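Local coordinates for protein tRNA dimethylallyltransferase (Staphylococcus epidermidis ATCC 12228, PDB 3D3Q) that probably transfers a dimethylallyl group from dimethylallyl diphosphate to the adenine at position 37 of tRNAs that read codons beginning with uridine, at residues E125-M128 with K129-K132; E139-N142 with N143-H147; V169-A172 with I173-L177; K278-L281 with T282-N286. One frame throughout, in Å; residues are numbered along the deposited sequence.

Contact 1 of 4, residues E125-M128 with K129-K132; sequences EDKM and KQVK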
loop_
_atom_site.group_PDB
_atom_site.type_symbol
_atom_site.label_atom_id
_atom_site.label_comp_id
_atom_site.label_asym_id
_atom_site.label_seq_id
_atom_site.Cartn_x
_atom_site.Cartn_y
_atom_site.Cartn_z
ATOM N N GLU A 125 2.290 10.757 -16.670
ATOM C CA GLU A 125 3.560 11.322 -16.193
ATOM C C GLU A 125 3.839 12.754 -16.639
ATOM O O GLU A 125 4.723 13.426 -16.090
ATOM C CB GLU A 125 4.718 10.412 -16.594
ATOM C CG GLU A 125 4.803 9.156 -15.739
ATOM C CD GLU A 125 5.052 9.462 -14.267
ATOM O OE1 GLU A 125 4.191 10.118 -13.638
ATOM O OE2 GLU A 125 6.114 9.051 -13.743
ATOM N N ASP A 126 3.082 13.210 -17.635
ATOM C CA ASP A 126 3.205 14.570 -18.150
ATOM C C ASP A 126 2.652 15.553 -17.116
ATOM O O ASP A 126 3.330 16.520 -16.736
ATOM C CB ASP A 126 2.439 14.707 -19.476
ATOM C CG ASP A 126 3.313 14.409 -20.687
ATOM O OD1 ASP A 126 2.768 14.351 -21.823
ATOM O OD2 ASP A 126 4.546 14.246 -20.497
ATOM N N LYS A 127 1.417 15.298 -16.674
ATOM C CA LYS A 127 0.755 16.132 -15.666
ATOM C C LYS A 127 1.665 16.168 -14.427
ATOM O O LYS A 127 1.698 17.152 -13.696
ATOM C CB LYS A 127 -0.637 15.552 -15.306
ATOM C CG LYS A 127 -1.791 16.589 -15.253
ATOM C CD LYS A 127 -2.132 17.135 -16.646
ATOM C CE LYS A 127 -2.671 18.579 -16.620
ATOM N NZ LYS A 127 -3.995 18.753 -15.937
HETATM N N MSE A 128 2.412 15.091 -14.207
HETATM C CA MSE A 128 3.328 15.031 -13.081
HETATM C C MSE A 128 4.269 16.223 -13.094
HETATM O O MSE A 128 4.601 16.769 -12.043
HETATM C CB MSE A 128 4.169 13.760 -13.134
HETATM C CG MSE A 128 3.828 12.771 -12.041
HETATM SE SE MSE A 128 2.047 12.525 -12.048
HETATM C CE MSE A 128 1.634 12.510 -10.246
ATOM N N LYS A 129 4.701 16.610 -14.292
ATOM C CA LYS A 129 5.618 17.737 -14.470
ATOM C C LYS A 129 4.852 19.051 -14.400
ATOM O O LYS A 129 5.253 19.988 -13.704
ATOM C CB LYS A 129 6.336 17.626 -15.827
ATOM C CG LYS A 129 7.642 18.427 -15.908
ATOM C CD LYS A 129 8.442 18.121 -17.184
ATOM C CE LYS A 129 9.952 18.419 -17.025
ATOM N NZ LYS A 129 10.295 19.826 -16.623
ATOM N N GLN A 130 3.746 19.101 -15.135
ATOM C CA GLN A 130 2.885 20.278 -15.186
ATOM C C GLN A 130 2.434 20.634 -13.773
ATOM O O GLN A 130 2.620 21.759 -13.319
ATOM C CB GLN A 130 1.658 19.987 -16.075
ATOM C CG GLN A 130 0.786 21.203 -16.475
ATOM C CD GLN A 130 -0.227 21.637 -15.403
ATOM O OE1 GLN A 130 0.117 22.328 -14.432
ATOM N NE2 GLN A 130 -1.482 21.224 -15.578
ATOM N N VAL A 131 1.849 19.659 -13.082
ATOM C CA VAL A 131 1.351 19.853 -11.726
ATOM C C VAL A 131 2.448 20.209 -10.730
ATOM O O VAL A 131 2.291 21.126 -9.918
ATOM C CB VAL A 131 0.618 18.588 -11.224
ATOM C CG1 VAL A 131 0.271 18.728 -9.742
ATOM C CG2 VAL A 131 -0.644 18.369 -12.053
ATOM N N LYS A 132 3.553 19.473 -10.791
ATOM C CA LYS A 132 4.663 19.704 -9.881
ATOM C C LYS A 132 5.264 21.061 -10.196
ATOM O O LYS A 132 5.447 21.883 -9.302
ATOM C CB LYS A 132 5.718 18.606 -10.033
ATOM C CG LYS A 132 6.590 18.386 -8.790
ATOM C CD LYS A 132 5.784 17.805 -7.618
ATOM C CE LYS A 132 6.647 17.609 -6.366
ATOM N NZ LYS A 132 5.951 16.897 -5.245
#
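K127 and Q130, three residues apart and about one turn along helix 125-136, run side by side and point the same way. They meet methylene to amide: CE of K127 lies 3.1 Å from NE2 of Q130. The lysine chain is bent at chi2 and chi4; its aliphatic part keeps company with the glutamine, and its ammonium has a different partner, the backbone O of L177 on helix 166-179. Q130 CG stands anti to the backbone N (chi1 -168°), and a bend at chi2 then brings the amide alongside the lysine.

One residue further along, V131 meets K127 at about a right angle. Its CG2 branch does the touching, 3.8 Å from CG of K127. V131 also packs on L177 and K178 of helix 166-179.

Beneath these side chains, the backbone bonds record how the turn is wound. D126 O accepts twice, from Q130 N at 3.1 Å and from K129 N at 2.8 Å. A 3-10-type bond and an alpha-helical one therefore share one acceptor. V131 N to K127 O and K132 N to M128 O, 3.2 Å for the latter, continue the alpha pattern.

M128, a selenomethionine in this crystal, leaves the backbone away from residues 129-132, and its side chain packs on N286 of helix 262-286. K127 NZ and Q130 NE2 are both donors, and the pair is accordingly a methylene lying against an amide, with no hydrogen bond between the two side chains; the hydrogen bond of NZ to L177 O instead links helix 125-136 to helix 166-179.

Contact 2 of 4, residues E139-N142 with N143-H147; sequences EHLN and NNKLH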
loop_
_atom_site.group_PDB
_atom_site.type_symbol
_atom_site.label_atom_id
_atom_site.label_comp_id
_atom_site.label_asym_id
_atom_site.label_seq_id
_atom_site.Cartn_x
_atom_site.Cartn_y
_atom_site.Cartn_z
ATOM N N GLU A 139 4.788 28.196 -4.731
ATOM C CA GLU A 139 5.477 28.320 -3.447
ATOM C C GLU A 139 5.648 29.807 -3.140
ATOM O O GLU A 139 5.711 30.205 -1.981
ATOM C CB GLU A 139 6.846 27.635 -3.495
ATOM C CG GLU A 139 6.815 26.099 -3.568
ATOM C CD GLU A 139 8.220 25.472 -3.588
ATOM O OE1 GLU A 139 8.991 25.766 -4.535
ATOM O OE2 GLU A 139 8.554 24.679 -2.666
ATOM N N HIS A 140 5.714 30.626 -4.184
ATOM C CA HIS A 140 5.853 32.054 -3.992
ATOM C C HIS A 140 4.645 32.615 -3.240
ATOM O O HIS A 140 4.790 33.261 -2.201
ATOM C CB HIS A 140 5.991 32.763 -5.340
ATOM C CG HIS A 140 5.232 34.054 -5.413
ATOM N ND1 HIS A 140 5.487 35.119 -4.573
ATOM C CD2 HIS A 140 4.178 34.427 -6.181
ATOM C CE1 HIS A 140 4.624 36.092 -4.818
ATOM N NE2 HIS A 140 3.818 35.698 -5.790
ATOM N N LEU A 141 3.456 32.363 -3.777
ATOM C CA LEU A 141 2.209 32.846 -3.194
ATOM C C LEU A 141 2.150 32.732 -1.689
ATOM O O LEU A 141 2.493 31.695 -1.103
ATOM C CB LEU A 141 1.006 32.098 -3.785
ATOM C CG LEU A 141 0.314 32.567 -5.069
ATOM C CD1 LEU A 141 1.261 32.503 -6.268
ATOM C CD2 LEU A 141 -0.901 31.677 -5.296
ATOM N N ASN A 142 1.699 33.803 -1.056
ATOM C CA ASN A 142 1.581 33.804 0.394
ATOM C C ASN A 142 0.468 32.851 0.798
ATOM O O ASN A 142 -0.171 32.229 -0.047
ATOM C CB ASN A 142 1.253 35.206 0.883
ATOM C CG ASN A 142 -0.009 35.734 0.271
ATOM O OD1 ASN A 142 -1.107 35.280 0.598
ATOM N ND2 ASN A 142 0.134 36.695 -0.640
ATOM N N ASN A 143 0.232 32.746 2.096
ATOM C CA ASN A 143 -0.807 31.864 2.591
ATOM C C ASN A 143 -2.203 32.195 2.072
ATOM O O ASN A 143 -2.952 31.298 1.687
ATOM C CB ASN A 143 -0.816 31.875 4.111
ATOM C CG ASN A 143 -0.309 30.588 4.697
ATOM O OD1 ASN A 143 -0.046 30.510 5.896
ATOM N ND2 ASN A 143 -0.174 29.566 3.859
ATOM N N ASN A 144 -2.553 33.478 2.060
ATOM C CA ASN A 144 -3.871 33.900 1.591
ATOM C C ASN A 144 -4.005 33.936 0.069
ATOM O O ASN A 144 -5.051 33.575 -0.472
ATOM C CB ASN A 144 -4.248 35.273 2.177
ATOM C CG ASN A 144 -5.073 35.167 3.470
ATOM O OD1 ASN A 144 -6.225 34.712 3.462
ATOM N ND2 ASN A 144 -4.481 35.594 4.583
ATOM N N LYS A 145 -2.961 34.357 -0.632
ATOM C CA LYS A 145 -3.050 34.419 -2.083
ATOM C C LYS A 145 -3.265 33.016 -2.642
ATOM O O LYS A 145 -4.023 32.832 -3.591
ATOM C CB LYS A 145 -1.787 35.048 -2.674
ATOM C CG LYS A 145 -1.980 35.650 -4.067
ATOM C CD LYS A 145 -0.654 36.207 -4.627
ATOM C CE LYS A 145 -0.806 36.822 -6.024
ATOM N NZ LYS A 145 0.528 37.130 -6.612
ATOM N N LEU A 146 -2.611 32.030 -2.035
ATOM C CA LEU A 146 -2.739 30.638 -2.461
ATOM C C LEU A 146 -4.126 30.094 -2.128
ATOM O O LEU A 146 -4.630 29.192 -2.802
ATOM C CB LEU A 146 -1.689 29.768 -1.774
ATOM C CG LEU A 146 -1.790 28.268 -2.063
ATOM C CD1 LEU A 146 -1.343 28.001 -3.483
ATOM C CD2 LEU A 146 -0.928 27.479 -1.080
ATOM N N HIS A 147 -4.724 30.642 -1.071
ATOM C CA HIS A 147 -6.059 30.243 -0.626
ATOM C C HIS A 147 -7.090 30.774 -1.608
ATOM O O HIS A 147 -8.046 30.075 -1.941
ATOM C CB HIS A 147 -6.342 30.806 0.768
ATOM C CG HIS A 147 -7.601 30.282 1.391
ATOM N ND1 HIS A 147 -7.787 28.949 1.687
ATOM C CD2 HIS A 147 -8.718 30.919 1.816
ATOM C CE1 HIS A 147 -8.959 28.785 2.272
ATOM N NE2 HIS A 147 -9.544 29.966 2.362
#
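N142 caps the start of helix 143-153: its side-chain OD1 accepts the backbone N-H of K145, making N142 the N-cap residue. The N-H...O angle is 166°, but the modelled N...O separation, 2.4 Å, is doubtfully short at this resolution. Chi1 of 58° sets CG between the backbone N and the carbonyl carbon, and this turns the amide back over the first helical turn. The same residue's main-chain O receives L146 N at 3.2 Å, the first alpha-type bond of the helix, so one asparagine uses both side-chain and backbone oxygens to satisfy N-H groups at the helix start.

Just before the cap, L141 and L146 reach across it as a hydrophobic staple, joining the residue before the N-cap to the fourth residue after it. CD2 of L141 comes to 4.1 Å from CB of L146. L146 is buried and continues inward onto R166, L170 and I173 of helix 166-179. R166 also donates from NH1 to L141 O, which fastens the incoming loop to that helix.

K145 packs on residues from both parts of this cap. With CG anti to the backbone N (chi1 -157°) and the remaining chain extended, it crosses both L141 and N142 at about right angles. Its CB approaches N142 ND2 at 3.2 Å, and further out its methylenes lie against the leucine, CD 3.8 Å from L141 CG. At the far end of the chain, K145 NZ lies near the ring plane of H140, at the imidazole edge, 3.7 Å from NE2.

Contact 3 of 4, residues V169-A172 with I173-L177; sequences VLRA and IEYYL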
loop_
_atom_site.group_PDB
_atom_site.type_symbol
_atom_site.label_atom_id
_atom_site.label_comp_id
_atom_site.label_asym_id
_atom_site.label_seq_id
_atom_site.Cartn_x
_atom_site.Cartn_y
_atom_site.Cartn_z
ATOM N N VAL A 169 -4.320 22.865 1.944
ATOM C CA VAL A 169 -4.686 23.673 0.798
ATOM C C VAL A 169 -3.953 23.195 -0.444
ATOM O O VAL A 169 -4.547 23.106 -1.526
ATOM C CB VAL A 169 -4.388 25.178 1.026
ATOM C CG1 VAL A 169 -4.736 25.995 -0.214
ATOM C CG2 VAL A 169 -5.197 25.694 2.207
ATOM N N LEU A 170 -2.670 22.885 -0.315
ATOM C CA LEU A 170 -1.930 22.398 -1.482
ATOM C C LEU A 170 -2.487 21.053 -1.935
ATOM O O LEU A 170 -2.682 20.826 -3.122
ATOM C CB LEU A 170 -0.432 22.248 -1.172
ATOM C CG LEU A 170 0.387 23.538 -1.139
ATOM C CD1 LEU A 170 1.790 23.234 -0.604
ATOM C CD2 LEU A 170 0.435 24.159 -2.529
ATOM N N ARG A 171 -2.739 20.170 -0.980
ATOM C CA ARG A 171 -3.279 18.869 -1.294
ATOM C C ARG A 171 -4.525 19.013 -2.167
ATOM O O ARG A 171 -4.731 18.242 -3.100
ATOM C CB ARG A 171 -3.629 18.139 -0.013
ATOM C CG ARG A 171 -2.887 16.845 0.139
ATOM C CD ARG A 171 -3.843 15.673 0.050
ATOM N NE ARG A 171 -4.477 15.494 -1.267
ATOM C CZ ARG A 171 -3.831 15.184 -2.389
ATOM N NH1 ARG A 171 -4.509 15.031 -3.515
ATOM N NH2 ARG A 171 -2.508 15.041 -2.385
ATOM N N ALA A 172 -5.351 20.005 -1.861
ATOM C CA ALA A 172 -6.550 20.246 -2.633
ATOM C C ALA A 172 -6.154 20.795 -4.004
ATOM O O ALA A 172 -6.587 20.285 -5.038
ATOM C CB ALA A 172 -7.456 21.228 -1.907
ATOM N N ILE A 173 -5.328 21.835 -4.022
ATOM C CA ILE A 173 -4.869 22.415 -5.279
ATOM C C ILE A 173 -4.115 21.371 -6.103
ATOM O O ILE A 173 -4.238 21.317 -7.324
ATOM C CB ILE A 173 -3.959 23.614 -5.005
ATOM C CG1 ILE A 173 -4.781 24.703 -4.325
ATOM C CG2 ILE A 173 -3.342 24.120 -6.296
ATOM C CD1 ILE A 173 -3.950 25.779 -3.720
ATOM N N GLU A 174 -3.345 20.532 -5.424
ATOM C CA GLU A 174 -2.590 19.474 -6.081
ATOM C C GLU A 174 -3.508 18.455 -6.772
ATOM O O GLU A 174 -3.277 18.076 -7.922
ATOM C CB GLU A 174 -1.727 18.761 -5.047
ATOM C CG GLU A 174 -0.891 17.632 -5.597
ATOM C CD GLU A 174 -0.143 16.873 -4.515
ATOM O OE1 GLU A 174 0.601 15.929 -4.890
ATOM O OE2 GLU A 174 -0.302 17.214 -3.310
ATOM N N TYR A 175 -4.542 18.014 -6.057
ATOM C CA TYR A 175 -5.516 17.041 -6.557
ATOM C C TYR A 175 -6.249 17.532 -7.806
ATOM O O TYR A 175 -6.371 16.808 -8.795
ATOM C CB TYR A 175 -6.535 16.739 -5.461
ATOM C CG TYR A 175 -7.630 15.817 -5.905
ATOM C CD1 TYR A 175 -7.439 14.440 -5.941
ATOM C CD2 TYR A 175 -8.854 16.323 -6.304
ATOM C CE1 TYR A 175 -8.448 13.585 -6.366
ATOM C CE2 TYR A 175 -9.864 15.489 -6.726
ATOM C CZ TYR A 175 -9.667 14.121 -6.759
ATOM O OH TYR A 175 -10.703 13.313 -7.177
ATOM N N TYR A 176 -6.754 18.762 -7.727
ATOM C CA TYR A 176 -7.464 19.417 -8.820
ATOM C C TYR A 176 -6.595 19.457 -10.072
ATOM O O TYR A 176 -6.956 18.914 -11.107
ATOM C CB TYR A 176 -7.813 20.858 -8.427
ATOM C CG TYR A 176 -8.408 21.645 -9.567
ATOM C CD1 TYR A 176 -9.543 21.181 -10.226
ATOM C CD2 TYR A 176 -7.823 22.826 -10.016
ATOM C CE1 TYR A 176 -10.085 21.867 -11.305
ATOM C CE2 TYR A 176 -8.354 23.521 -11.106
ATOM C CZ TYR A 176 -9.489 23.038 -11.743
ATOM O OH TYR A 176 -10.057 23.704 -12.811
ATOM N N LEU A 177 -5.447 20.123 -9.957
ATOM C CA LEU A 177 -4.513 20.260 -11.067
ATOM C C LEU A 177 -4.211 18.946 -11.802
ATOM O O LEU A 177 -3.943 18.968 -12.997
ATOM C CB LEU A 177 -3.193 20.883 -10.596
ATOM C CG LEU A 177 -2.850 22.344 -10.963
ATOM C CD1 LEU A 177 -3.378 22.698 -12.365
ATOM C CD2 LEU A 177 -3.433 23.281 -9.931
#
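I173 lies alongside V169 one turn earlier, the two side chains pointing the same way, with I173 CD1 3.6 Å from V169 CG1. Chi1 of -65° stands I173 CG1 beside its own backbone N, and this carbon carries CD1 to the valine methyl. The N-H of I173 bonds to V169 O at 2.9 Å. Beyond the pair, I173 packs on L146, Y149 and L150 of helix 143-153.

E174 reaches back to R171. Its fully extended chain brings OE2 to 3.2 Å from R171 NH2, a salt bridge in which the guanidinium and carboxylate planes are turned 44° apart and the oxygen approaches obliquely. The other oxygen, OE1, forms a salt bridge with K178, so the carboxylate is held between two basic residues.

Both halves belong to helix 166-179, whose residues 167-171 are thought, by similarity, to meet the substrate tRNA; R171 falls within that range, and the bond to E174 would restrict how its guanidinium turns.

Y175 takes the other end of that group: R171 NH1 sits at the edge of the phenol ring, near its plane, and 3.3 Å from Y175 CB. Y175 N bonds to R171 O at 3.0 Å. Y176 N follows with A172 O at 3.1 Å, while its ring meets that of F153, the planes about 35° apart. L177 N completes the run by bonding to I173 O.

Contact 4 of 4, residues K278-L281 with T282-N286; sequences KRQL and TWFKN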
loop_
_atom_site.group_PDB
_atom_site.type_symbol
_atom_site.label_atom_id
_atom_site.label_comp_id
_atom_site.label_asym_id
_atom_site.label_seq_id
_atom_site.Cartn_x
_atom_site.Cartn_y
_atom_site.Cartn_z
ATOM N N LYS A 278 6.801 2.383 -7.053
ATOM C CA LYS A 278 6.496 3.778 -7.337
ATOM C C LYS A 278 5.029 3.954 -7.615
ATOM O O LYS A 278 4.375 4.798 -7.004
ATOM C CB LYS A 278 7.301 4.279 -8.535
ATOM C CG LYS A 278 6.912 5.676 -8.997
ATOM C CD LYS A 278 7.968 6.286 -9.910
ATOM C CE LYS A 278 7.624 7.735 -10.272
ATOM N NZ LYS A 278 8.807 8.499 -10.802
ATOM N N ARG A 279 4.509 3.159 -8.545
ATOM C CA ARG A 279 3.092 3.238 -8.911
ATOM C C ARG A 279 2.179 3.090 -7.679
ATOM O O ARG A 279 1.160 3.767 -7.570
ATOM C CB ARG A 279 2.766 2.171 -9.975
ATOM C CG ARG A 279 1.314 2.174 -10.483
ATOM C CD ARG A 279 1.229 1.756 -11.956
ATOM N NE ARG A 279 2.050 0.617 -12.263
ATOM C CZ ARG A 279 2.917 0.356 -13.243
ATOM N NH1 ARG A 279 3.465 -0.842 -13.162
ATOM N NH2 ARG A 279 3.266 1.172 -14.240
ATOM N N GLN A 280 2.566 2.223 -6.745
ATOM C CA GLN A 280 1.780 2.005 -5.545
ATOM C C GLN A 280 1.870 3.167 -4.582
ATOM O O GLN A 280 0.936 3.446 -3.840
ATOM C CB GLN A 280 2.234 0.730 -4.838
ATOM C CG GLN A 280 1.098 -0.195 -4.500
ATOM C CD GLN A 280 0.346 -0.627 -5.747
ATOM O OE1 GLN A 280 -0.889 -0.616 -5.789
ATOM N NE2 GLN A 280 1.094 -1.006 -6.779
ATOM N N LEU A 281 3.008 3.840 -4.579
ATOM C CA LEU A 281 3.210 4.967 -3.679
ATOM C C LEU A 281 2.377 6.118 -4.232
ATOM O O LEU A 281 1.691 6.819 -3.490
ATOM C CB LEU A 281 4.694 5.344 -3.656
ATOM C CG LEU A 281 5.295 6.019 -2.426
ATOM C CD1 LEU A 281 4.538 7.300 -2.147
ATOM C CD2 LEU A 281 5.240 5.080 -1.215
ATOM N N THR A 282 2.427 6.283 -5.552
ATOM C CA THR A 282 1.696 7.341 -6.224
ATOM C C THR A 282 0.192 7.264 -5.972
ATOM O O THR A 282 -0.442 8.275 -5.669
ATOM C CB THR A 282 1.961 7.299 -7.734
ATOM O OG1 THR A 282 3.367 7.410 -7.979
ATOM C CG2 THR A 282 1.251 8.439 -8.426
ATOM N N TRP A 283 -0.365 6.062 -6.096
ATOM C CA TRP A 283 -1.795 5.812 -5.891
ATOM C C TRP A 283 -2.253 6.169 -4.475
ATOM O O TRP A 283 -3.265 6.842 -4.302
ATOM C CB TRP A 283 -2.112 4.334 -6.147
ATOM C CG TRP A 283 -3.540 4.061 -6.507
ATOM C CD1 TRP A 283 -4.049 3.911 -7.765
ATOM C CD2 TRP A 283 -4.654 3.959 -5.611
ATOM N NE1 TRP A 283 -5.402 3.718 -7.705
ATOM C CE2 TRP A 283 -5.799 3.734 -6.397
ATOM C CE3 TRP A 283 -4.791 4.013 -4.222
ATOM C CZ2 TRP A 283 -7.067 3.598 -5.848
ATOM C CZ3 TRP A 283 -6.055 3.875 -3.668
ATOM C CH2 TRP A 283 -7.180 3.659 -4.483
ATOM N N PHE A 284 -1.513 5.703 -3.472
ATOM C CA PHE A 284 -1.852 5.967 -2.083
ATOM C C PHE A 284 -1.717 7.428 -1.710
ATOM O O PHE A 284 -2.054 7.823 -0.598
ATOM C CB PHE A 284 -0.993 5.114 -1.140
ATOM C CG PHE A 284 -1.551 3.743 -0.895
ATOM C CD1 PHE A 284 -2.791 3.589 -0.295
ATOM C CD2 PHE A 284 -0.853 2.604 -1.291
ATOM C CE1 PHE A 284 -3.326 2.327 -0.085
ATOM C CE2 PHE A 284 -1.378 1.327 -1.089
ATOM C CZ PHE A 284 -2.617 1.193 -0.488
ATOM N N LYS A 285 -1.223 8.249 -2.621
ATOM C CA LYS A 285 -1.098 9.653 -2.296
ATOM C C LYS A 285 -2.094 10.491 -3.062
ATOM O O LYS A 285 -2.463 11.571 -2.618
ATOM C CB LYS A 285 0.308 10.134 -2.581
ATOM C CG LYS A 285 1.326 9.398 -1.757
ATOM C CD LYS A 285 2.684 10.086 -1.802
ATOM C CE LYS A 285 2.829 11.162 -0.721
ATOM N NZ LYS A 285 3.083 10.624 0.653
ATOM N N ASN A 286 -2.543 9.982 -4.203
ATOM C CA ASN A 286 -3.494 10.688 -5.039
ATOM C C ASN A 286 -4.903 10.104 -5.005
ATOM O O ASN A 286 -5.720 10.409 -5.867
ATOM C CB ASN A 286 -2.996 10.684 -6.485
ATOM C CG ASN A 286 -1.657 11.359 -6.644
ATOM O OD1 ASN A 286 -1.005 11.239 -7.689
ATOM N ND2 ASN A 286 -1.233 12.080 -5.610
#
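T282 bonds twice to the carbonyl of K278, one turn back along helix 262-286. Its N-H reaches K278 O at 2.8 Å, and its hydroxyl OG1 donates to the same oxygen at 3.0 Å from above the carbonyl plane. Chi1 of -57° puts OG1 beside the backbone N, within bonding distance of that carbonyl.

L281 and K285 run side by side, CD1 of the leucine 3.4 Å from CD of the lysine. Bends at chi3 and chi4 carry the lysine's NZ past this apolar stretch to a salt bridge with E204, and K285 also makes a cation-pi contact with W292. F284 directs CD2 to within 3.2 Å of Q280 O, an oblique approach, and rests on I109.

Further out, the Q280 side chain adjoins T105, and its OE1 weakly accepts from G106 N. L281 comes close to P15 of the predicted ATP-binding loop. By similarity, residues 278-285 and T105 touch the substrate tRNA, so this turn is consistent with a tRNA-facing helix set beside the P-loop, as expected of an IPP transferase in the P-loop NTPase clan.

Overall arrangement
All four are local helical contacts, but their settings differ. Contact 4 lies nearest the middle, its centre about 8 Å from the chain's centre, against about 32 Å for contact 2. Contact 3 is the more buried one, with apolar packing and a salt bridge; contacts 1, 2 and 4 lie at the surface. Helix 166-179 touches the others: L146 CD1 packs 3.4 Å from I173 CD1, V131 CG2 3.5 Å from L177 O, and R171 NH2 lies 3.5 Å from K285 O. Contacts 1 and 4 also touch directly, E125 against K278; contact 2 touches neither. Contact 2 alone has an N-cap; contact 1 lies early in its helix, contact 4 late, contact 3 inside.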